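Local coordinates for protein CCMAN5 (PDB 2XSG) that hydrolyses alpha-mannosidic bonds as a family GH92 enzyme and probably removes the mannose that caps mannose-6-phosphate on yeast-made glycoproteins, at residues Trp490-Leu495 and Asp551-Ala556; Pro498-Ala503 and Val509-Pro514; Ala532-Tyr535 and Gln541-Trp544. All blocks are in the same frame, centred on the assembly; numbering follows the deposited sequence.

Overall arrangement
All three contacts lie in the GH92 catalytic domain. Contact 3 is the buried one, with its centre about 22 Å from the centre of the chain. Contacts 1 and 2 lie farther out, at about 31 and 34 Å, and are partly buried. Contact 1 joins two helices mainly by apolar side chains, without hydrogen bonds between them. Contact 2 is a bulged hairpin held by backbone hydrogen bonds. Contact 3 uses one tyrosine for both a CH-pi contact and a hydrogen bond. The three are joined: Leu-495 of contact 1 is probably hydrogen-bonded through its backbone to Thr-513 of contact 2, and His-543 of contact 3 packs on strand 508-512. Leu-553 of contact 1 packs on Trp-544 of contact 3.

Contact 1: Trp490-Leu495 and Asp551-Ala556; sequences WPIEKL and DALVEA
Ile-492 is the centre of this helix-helix contact and buries the most surface. Its partners are Ala-552, Leu-553 and Ala-556. The two alanines point at Ile-492, and Leu-553 flanks them. The two short helical segments run almost parallel, with 3° between their directions, and their axes come within 9.2 Å. CG2 of the isoleucine touches all three partners. It lies anti to the backbone N (chi1, to CG1, is -72°), which sends the methyl between the two alanines. Ile-492 CG2 reaches Ala-556 CB at 3.7 Å. The closest approach of Ile-492 CG2 is to Ala-552 O, at 3.5 Å. That carbonyl already accepts the helix bond from Ala-556 N. Ala-552 CB is a little farther off, at 4.2 Å from Ile-492 CG2. CG1 adds to the contact with the leucine: Ile-492 CG1 lies 3.8 Å from Leu-553 CD1, and the isoleucine lies across the leucine, roughly perpendicular. Ala-556 CB also rests on the backbone, 3.7 Å from Ile-492 O. This oxygen is hydrogen-bonded to Thr-496 OG1. The helix is kinked here, for the N atoms of Pro-491 and Ile-492 lack a bond to the preceding turn. The contact joins helix 478-495 to the short helix 550-556 in the outer part of the catalytic domain. Beside it, Lys-494 and Glu-493 form a salt bridge within their own helix. The side chains meet by apolar contacts, and methyl groups also rest on two backbone carbonyl oxygens. Between these two segments the contact therefore rests on shape fit round Ile-492, without directional polar bonds.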
loop_
_atom_site.group_PDB
_atom_site.type_symbol
_atom_site.label_atom_id
_atom_site.label_comp_id
_atom_site.label_asym_id
_atom_site.label_seq_id
_atom_site.Cartn_x
_atom_site.Cartn_y
_atom_site.Cartn_z
ATOM N N TRP A 490 -19.825 -7.554 21.318
ATOM C CA TRP A 490 -21.018 -6.677 21.319
ATOM C C TRP A 490 -21.569 -6.268 19.928
ATOM O O TRP A 490 -22.797 -6.320 19.704
ATOM C CB TRP A 490 -20.803 -5.430 22.199
ATOM C CG TRP A 490 -20.679 -5.656 23.720
ATOM C CD1 TRP A 490 -20.949 -6.811 24.421
ATOM C CD2 TRP A 490 -20.296 -4.677 24.708
ATOM N NE1 TRP A 490 -20.723 -6.608 25.760
ATOM C CE2 TRP A 490 -20.331 -5.310 25.962
ATOM C CE3 TRP A 490 -19.919 -3.330 24.643
ATOM C CZ2 TRP A 490 -20.001 -4.646 27.149
ATOM C CZ3 TRP A 490 -19.594 -2.672 25.804
ATOM C CH2 TRP A 490 -19.638 -3.327 27.049
ATOM N N PRO A 491 -20.680 -5.849 18.989
ATOM C CA PRO A 491 -21.205 -5.387 17.702
ATOM C C PRO A 491 -22.006 -6.475 16.986
ATOM O O PRO A 491 -23.096 -6.196 16.485
ATOM C CB PRO A 491 -19.952 -5.039 16.904
ATOM C CG PRO A 491 -18.908 -4.801 17.915
ATOM C CD PRO A 491 -19.222 -5.670 19.081
ATOM N N ILE A 492 -21.479 -7.699 16.962
ATOM C CA ILE A 492 -22.201 -8.830 16.353
ATOM C C ILE A 492 -23.545 -9.105 17.047
ATOM O O ILE A 492 -24.576 -9.220 16.394
ATOM C CB ILE A 492 -21.342 -10.118 16.291
ATOM C CG1 ILE A 492 -20.235 -9.984 15.233
ATOM C CG2 ILE A 492 -22.202 -11.335 15.943
ATOM C CD1 ILE A 492 -19.074 -10.935 15.459
ATOM N N GLU A 493 -23.531 -9.206 18.366
ATOM C CA GLU A 493 -24.741 -9.569 19.101
ATOM C C GLU A 493 -25.803 -8.480 19.035
ATOM O O GLU A 493 -26.977 -8.775 18.828
ATOM C CB GLU A 493 -24.393 -9.868 20.558
ATOM C CG GLU A 493 -25.547 -10.349 21.422
ATOM C CD GLU A 493 -25.350 -9.950 22.874
ATOM O OE1 GLU A 493 -24.184 -9.703 23.272
ATOM O OE2 GLU A 493 -26.362 -9.870 23.610
ATOM N N LYS A 494 -25.379 -7.226 19.177
ATOM C CA LYS A 494 -26.299 -6.109 19.367
ATOM C C LYS A 494 -26.726 -5.384 18.085
ATOM O O LYS A 494 -27.751 -4.699 18.086
ATOM C CB LYS A 494 -25.709 -5.085 20.360
ATOM C CG LYS A 494 -25.359 -5.639 21.744
ATOM C CD LYS A 494 -26.548 -5.510 22.696
ATOM C CE LYS A 494 -26.126 -5.706 24.151
ATOM N NZ LYS A 494 -26.051 -7.143 24.542
ATOM N N LEU A 495 -25.941 -5.504 17.009
ATOM C CA LEU A 495 -26.284 -4.801 15.762
ATOM C C LEU A 495 -26.737 -5.680 14.595
ATOM O O LEU A 495 -27.066 -5.159 13.534
ATOM C CB LEU A 495 -25.152 -3.848 15.324
ATOM C CG LEU A 495 -24.787 -2.732 16.302
ATOM C CD1 LEU A 495 -23.679 -1.871 15.719
ATOM C CD2 LEU A 495 -26.002 -1.888 16.626
ATOM N N ASP A 551 -18.261 -17.434 13.600
ATOM C CA ASP A 551 -19.195 -18.356 14.248
ATOM C C ASP A 551 -20.329 -17.591 14.917
ATOM O O ASP A 551 -21.498 -17.922 14.723
ATOM C CB ASP A 551 -18.502 -19.241 15.267
ATOM C CG ASP A 551 -19.389 -20.403 15.720
ATOM O OD1 ASP A 551 -20.147 -20.237 16.703
ATOM O OD2 ASP A 551 -19.343 -21.474 15.077
ATOM N N ALA A 552 -19.977 -16.567 15.698
ATOM C CA ALA A 552 -20.977 -15.741 16.359
ATOM C C ALA A 552 -21.782 -14.968 15.311
ATOM O O ALA A 552 -22.975 -14.763 15.472
ATOM C CB ALA A 552 -20.324 -14.781 17.361
ATOM N N LEU A 553 -21.124 -14.546 14.230
ATOM C CA LEU A 553 -21.831 -13.831 13.179
ATOM C C LEU A 553 -22.861 -14.741 12.514
ATOM O O LEU A 553 -24.004 -14.327 12.327
ATOM C CB LEU A 553 -20.874 -13.232 12.153
ATOM C CG LEU A 553 -21.475 -12.229 11.169
ATOM C CD1 LEU A 553 -21.891 -10.980 11.924
ATOM C CD2 LEU A 553 -20.450 -11.850 10.126
ATOM N N VAL A 554 -22.473 -15.978 12.199
ATOM C CA VAL A 554 -23.419 -16.960 11.613
ATOM C C VAL A 554 -24.658 -17.140 12.512
ATOM O O VAL A 554 -25.778 -17.063 12.032
ATOM C CB VAL A 554 -22.722 -18.330 11.237
ATOM C CG1 VAL A 554 -23.730 -19.420 10.867
ATOM C CG2 VAL A 554 -21.748 -18.144 10.068
ATOM N N GLU A 555 -24.444 -17.348 13.807
ATOM C CA GLU A 555 -25.540 -17.422 14.797
ATOM C C GLU A 555 -26.408 -16.161 14.859
ATOM O O GLU A 555 -27.633 -16.252 14.840
ATOM C CB GLU A 555 -25.010 -17.785 16.197
ATOM C CG GLU A 555 -26.011 -17.484 17.339
ATOM C CD GLU A 555 -25.843 -18.371 18.598
ATOM O OE1 GLU A 555 -25.107 -19.380 18.539
ATOM O OE2 GLU A 555 -26.469 -18.060 19.649
ATOM N N ALA A 556 -25.783 -14.990 14.918
ATOM C CA ALA A 556 -26.543 -13.747 14.991
ATOM C C ALA A 556 -27.370 -13.509 13.727
ATOM O O ALA A 556 -28.402 -12.842 13.781
ATOM C CB ALA A 556 -25.613 -12.557 15.265
#

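Contact 2: Pro498-Ala503 and Val509-Pro514; sequences PGAWTA and VGLLTP
Trp-501 and Val-509 form the tight part of this contact through both backbone and side chains. Their backbones make an antiparallel hydrogen-bonded pair. Trp-501 N donates to Val-509 O over 3.0 Å, nearly straight at 171° and in the carbonyl plane. Val-509 N returns a bond to Trp-501 O, 2.8 Å long but more bent, at 153°. The indole and the valine extend in the same direction. The indole CG is anti to the backbone N (chi1 178°), which carries the benzo part of the ring alongside the valine. Val-509 CG2 meets Trp-501 CE3 at 3.5 Å, at an oblique angle to the ring. Leu-511 continues the apolar layer. Leu-511 CD1 lies 3.8 Å from Trp-501 CB, and Leu-511 CB lies 3.7 Å from Ala-500 CB. Beyond the segments, His-569 stacks on the Trp-501 ring, while Ala-562 of helix 560-570 touches Val-509. The side formed by Pro-498 and Gly-499 is looser. Pro-498 is exposed, its CB points away from the strand, and only backbone comes near: Pro-498 CA and Gly-510 CA are 4.1 Å apart. Gly-499 has a positive phi, which suits glycine, in the corner that the chain turns here. Thr-513, at the far end, is buried. Thr-513 OG1 donates to Leu-511 O over 2.8 Å from above the carbonyl plane, and it is also hydrogen-bonded to His-526 NE2. Strands 496-497 and 508-512 form a small antiparallel sheet. Ala-500 and Trp-501 both face Val-509 across the hairpin, which is the mark of a classic beta bulge.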
loop_
_atom_site.group_PDB
_atom_site.type_symbol
_atom_site.label_atom_id
_atom_site.label_comp_id
_atom_site.label_asym_id
_atom_site.label_seq_id
_atom_site.Cartn_x
_atom_site.Cartn_y
_atom_site.Cartn_z
ATOM N N PRO A 498 -32.293 -9.274 13.270
ATOM C CA PRO A 498 -32.906 -10.478 12.689
ATOM C C PRO A 498 -33.882 -10.128 11.582
ATOM O O PRO A 498 -34.567 -9.116 11.669
ATOM C CB PRO A 498 -33.678 -11.085 13.866
ATOM C CG PRO A 498 -32.962 -10.569 15.076
ATOM C CD PRO A 498 -32.551 -9.168 14.714
ATOM N N GLY A 499 -33.934 -10.959 10.553
ATOM C CA GLY A 499 -34.878 -10.776 9.447
ATOM C C GLY A 499 -34.705 -9.471 8.677
ATOM O O GLY A 499 -35.665 -8.975 8.081
ATOM N N ALA A 500 -33.489 -8.920 8.685
ATOM C CA ALA A 500 -33.176 -7.697 7.924
ATOM C C ALA A 500 -33.334 -7.941 6.427
ATOM O O ALA A 500 -33.715 -7.043 5.698
ATOM C CB ALA A 500 -31.778 -7.192 8.228
ATOM N N TRP A 501 -33.016 -9.160 5.995
ATOM C CA TRP A 501 -33.224 -9.588 4.632
ATOM C C TRP A 501 -33.921 -10.950 4.653
ATOM O O TRP A 501 -33.603 -11.797 5.488
ATOM C CB TRP A 501 -31.900 -9.659 3.853
ATOM C CG TRP A 501 -32.116 -10.143 2.475
ATOM C CD1 TRP A 501 -32.788 -9.492 1.473
ATOM C CD2 TRP A 501 -31.723 -11.417 1.935
ATOM N NE1 TRP A 501 -32.830 -10.281 0.341
ATOM C CE2 TRP A 501 -32.172 -11.459 0.595
ATOM C CE3 TRP A 501 -31.024 -12.518 2.448
ATOM C CZ2 TRP A 501 -31.952 -12.570 -0.235
ATOM C CZ3 TRP A 501 -30.796 -13.618 1.618
ATOM C CH2 TRP A 501 -31.269 -13.638 0.300
ATOM N N THR A 502 -34.880 -11.142 3.748
ATOM C CA THR A 502 -35.618 -12.408 3.648
ATOM C C THR A 502 -35.251 -13.128 2.359
ATOM O O THR A 502 -35.425 -12.580 1.266
ATOM C CB THR A 502 -37.128 -12.177 3.703
ATOM O OG1 THR A 502 -37.484 -11.635 4.983
ATOM C CG2 THR A 502 -37.892 -13.495 3.472
ATOM N N ALA A 503 -34.735 -14.349 2.493
ATOM C CA ALA A 503 -34.335 -15.147 1.340
ATOM C C ALA A 503 -35.532 -15.573 0.471
ATOM O O ALA A 503 -36.688 -15.467 0.900
ATOM C CB ALA A 503 -33.517 -16.364 1.786
ATOM N N VAL A 509 -32.752 -13.695 7.427
ATOM C CA VAL A 509 -31.313 -13.456 7.494
ATOM C C VAL A 509 -31.030 -12.157 8.214
ATOM O O VAL A 509 -31.509 -11.097 7.801
ATOM C CB VAL A 509 -30.687 -13.393 6.078
ATOM C CG1 VAL A 509 -29.181 -13.196 6.171
ATOM C CG2 VAL A 509 -31.061 -14.663 5.265
ATOM N N GLY A 510 -30.249 -12.240 9.294
ATOM C CA GLY A 510 -29.864 -11.065 10.061
ATOM C C GLY A 510 -28.698 -10.317 9.437
ATOM O O GLY A 510 -27.766 -10.928 8.911
ATOM N N LEU A 511 -28.735 -8.990 9.533
ATOM C CA LEU A 511 -27.700 -8.139 8.936
ATOM C C LEU A 511 -27.405 -6.933 9.807
ATOM O O LEU A 511 -28.308 -6.371 10.445
ATOM C CB LEU A 511 -28.137 -7.620 7.566
ATOM C CG LEU A 511 -28.432 -8.541 6.402
ATOM C CD1 LEU A 511 -28.953 -7.675 5.257
ATOM C CD2 LEU A 511 -27.192 -9.304 5.990
ATOM N N LEU A 512 -26.139 -6.526 9.809
ATOM C CA LEU A 512 -25.719 -5.284 10.422
ATOM C C LEU A 512 -26.675 -4.170 10.010
ATOM O O LEU A 512 -26.906 -3.953 8.816
ATOM C CB LEU A 512 -24.294 -4.945 9.992
ATOM C CG LEU A 512 -23.680 -3.649 10.549
ATOM C CD1 LEU A 512 -23.398 -3.751 12.072
ATOM C CD2 LEU A 512 -22.404 -3.314 9.808
ATOM N N THR A 513 -27.226 -3.488 11.014
ATOM C CA THR A 513 -28.233 -2.432 10.849
ATOM C C THR A 513 -28.017 -1.340 11.922
ATOM O O THR A 513 -27.736 -1.666 13.075
ATOM C CB THR A 513 -29.666 -3.028 10.995
ATOM O OG1 THR A 513 -29.830 -4.095 10.070
ATOM C CG2 THR A 513 -30.753 -2.002 10.720
ATOM N N PRO A 514 -28.134 -0.041 11.553
ATOM C CA PRO A 514 -27.992 0.974 12.591
ATOM C C PRO A 514 -29.119 0.848 13.641
ATOM O O PRO A 514 -30.265 0.506 13.309
ATOM C CB PRO A 514 -28.117 2.287 11.813
ATOM C CG PRO A 514 -28.970 1.919 10.628
ATOM C CD PRO A 514 -28.468 0.558 10.252
#

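Contact 3: Ala532-Tyr535 and Gln541-Trp544; sequences AGLY and QYHW
Tyr-542 is the shared partner of Leu-534 and Tyr-535, and it meets them in two different ways. The first is apolar. Leu-534 CD2 sits over one face of the Tyr-542 ring, 3.9 Å from the centroid and 14° off the ring normal. This is a CH-pi contact. Leu-534 CD2 is nearest to Tyr-542 CG, at 3.8 Å, so it leans to the inner end of the ring. The second methyl also touches: Leu-534 CD1 lies 3.9 Å from Tyr-542 CD1. The leucine and the tyrosine run antiparallel alongside each other. In Leu-534, CG is anti to the carbonyl carbon (chi1 -65°), and this extends the branched end over the ring. The loop 532-535 leads into the short helix 539-542, and Tyr-542 of that helix reaches back to the loop. Both belong to the catalytic domain, which in GH92 enzymes is built on an (alpha/alpha)6 barrel. The second kind of interaction is polar. Tyr-542 OH donates to Tyr-535 O over a short 2.6 Å. The bond lies in the carbonyl plane and uses a lone pair of the oxygen. The acceptor is at the edge of the ring, near its plane, while the leucine covers a face. Tyr-535 CB makes a more distant contact, 4.0 Å from Tyr-542 OH. The end of the Tyr-535 side chain leads away from the contact, and the side chain lies about 6 Å from a bound bis-tris propane molecule. Tyr-542 also touches Ile-590, which follows the calcium-site residues Asn-588 and Glu-589.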
loop_
_atom_site.group_PDB
_atom_site.type_symbol
_atom_site.label_atom_id
_atom_site.label_comp_id
_atom_site.label_asym_id
_atom_site.label_seq_id
_atom_site.Cartn_x
_atom_site.Cartn_y
_atom_site.Cartn_z
ATOM N N ALA A 532 -26.300 5.047 6.744
ATOM C CA ALA A 532 -26.086 4.755 8.179
ATOM C C ALA A 532 -24.742 5.208 8.782
ATOM O O ALA A 532 -24.200 4.541 9.693
ATOM C CB ALA A 532 -26.335 3.262 8.464
ATOM N N GLY A 533 -24.213 6.329 8.289
ATOM C CA GLY A 533 -22.967 6.903 8.801
ATOM C C GLY A 533 -21.700 6.158 8.394
ATOM O O GLY A 533 -20.623 6.455 8.910
ATOM N N LEU A 534 -21.828 5.195 7.478
ATOM C CA LEU A 534 -20.708 4.342 7.081
ATOM C C LEU A 534 -19.710 5.022 6.152
ATOM O O LEU A 534 -20.077 5.828 5.296
ATOM C CB LEU A 534 -21.198 3.062 6.394
ATOM C CG LEU A 534 -22.013 2.032 7.172
ATOM C CD1 LEU A 534 -22.495 0.980 6.199
ATOM C CD2 LEU A 534 -21.210 1.384 8.285
ATOM N N TYR A 535 -18.441 4.655 6.312
ATOM C CA TYR A 535 -17.388 5.188 5.464
ATOM C C TYR A 535 -16.990 4.257 4.319
ATOM O O TYR A 535 -16.505 3.144 4.561
ATOM C CB TYR A 535 -16.173 5.576 6.313
ATOM C CG TYR A 535 -16.331 6.951 6.926
ATOM C CD1 TYR A 535 -15.726 8.071 6.335
ATOM C CD2 TYR A 535 -17.106 7.144 8.085
ATOM C CE1 TYR A 535 -15.886 9.349 6.890
ATOM C CE2 TYR A 535 -17.270 8.403 8.639
ATOM C CZ TYR A 535 -16.663 9.505 8.034
ATOM O OH TYR A 535 -16.822 10.765 8.572
ATOM N N GLN A 541 -21.644 -4.872 3.058
ATOM C CA GLN A 541 -20.181 -4.986 2.982
ATOM C C GLN A 541 -19.561 -4.941 4.394
ATOM O O GLN A 541 -18.707 -5.770 4.747
ATOM C CB GLN A 541 -19.618 -3.890 2.063
ATOM C CG GLN A 541 -20.017 -4.089 0.579
ATOM C CD GLN A 541 -19.928 -2.821 -0.267
ATOM O OE1 GLN A 541 -19.503 -1.764 0.212
ATOM N NE2 GLN A 541 -20.326 -2.924 -1.549
ATOM N N TYR A 542 -20.011 -3.985 5.199
ATOM C CA TYR A 542 -19.615 -3.904 6.602
ATOM C C TYR A 542 -20.176 -5.021 7.481
ATOM O O TYR A 542 -19.624 -5.292 8.552
ATOM C CB TYR A 542 -20.010 -2.554 7.189
ATOM C CG TYR A 542 -19.002 -1.464 6.997
ATOM C CD1 TYR A 542 -18.974 -0.690 5.832
ATOM C CD2 TYR A 542 -18.087 -1.178 7.994
ATOM C CE1 TYR A 542 -18.037 0.339 5.673
ATOM C CE2 TYR A 542 -17.151 -0.163 7.845
ATOM C CZ TYR A 542 -17.138 0.592 6.693
ATOM O OH TYR A 542 -16.193 1.584 6.604
ATOM N N HIS A 543 -21.260 -5.672 7.055
ATOM C CA HIS A 543 -21.824 -6.798 7.817
ATOM C C HIS A 543 -20.776 -7.828 8.299
ATOM O O HIS A 543 -20.840 -8.315 9.448
ATOM C CB HIS A 543 -22.945 -7.512 7.049
ATOM C CG HIS A 543 -23.553 -8.648 7.819
ATOM N ND1 HIS A 543 -23.344 -9.969 7.489
ATOM C CD2 HIS A 543 -24.304 -8.659 8.947
ATOM C CE1 HIS A 543 -23.963 -10.747 8.361
ATOM N NE2 HIS A 543 -24.548 -9.976 9.261
ATOM N N TRP A 544 -19.822 -8.131 7.416
ATOM C CA TRP A 544 -18.824 -9.184 7.602
ATOM C C TRP A 544 -17.570 -8.691 8.344
ATOM O O TRP A 544 -16.599 -9.438 8.472
ATOM C CB TRP A 544 -18.422 -9.795 6.238
ATOM C CG TRP A 544 -19.602 -10.127 5.360
ATOM C CD1 TRP A 544 -20.074 -9.401 4.303
ATOM C CD2 TRP A 544 -20.464 -11.274 5.478
ATOM N NE1 TRP A 544 -21.182 -10.026 3.753
ATOM C CE2 TRP A 544 -21.446 -11.168 4.462
ATOM C CE3 TRP A 544 -20.507 -12.375 6.353
ATOM C CZ2 TRP A 544 -22.454 -12.122 4.293
ATOM C CZ3 TRP A 544 -21.518 -13.314 6.193
ATOM C CH2 TRP A 544 -22.482 -13.175 5.171
#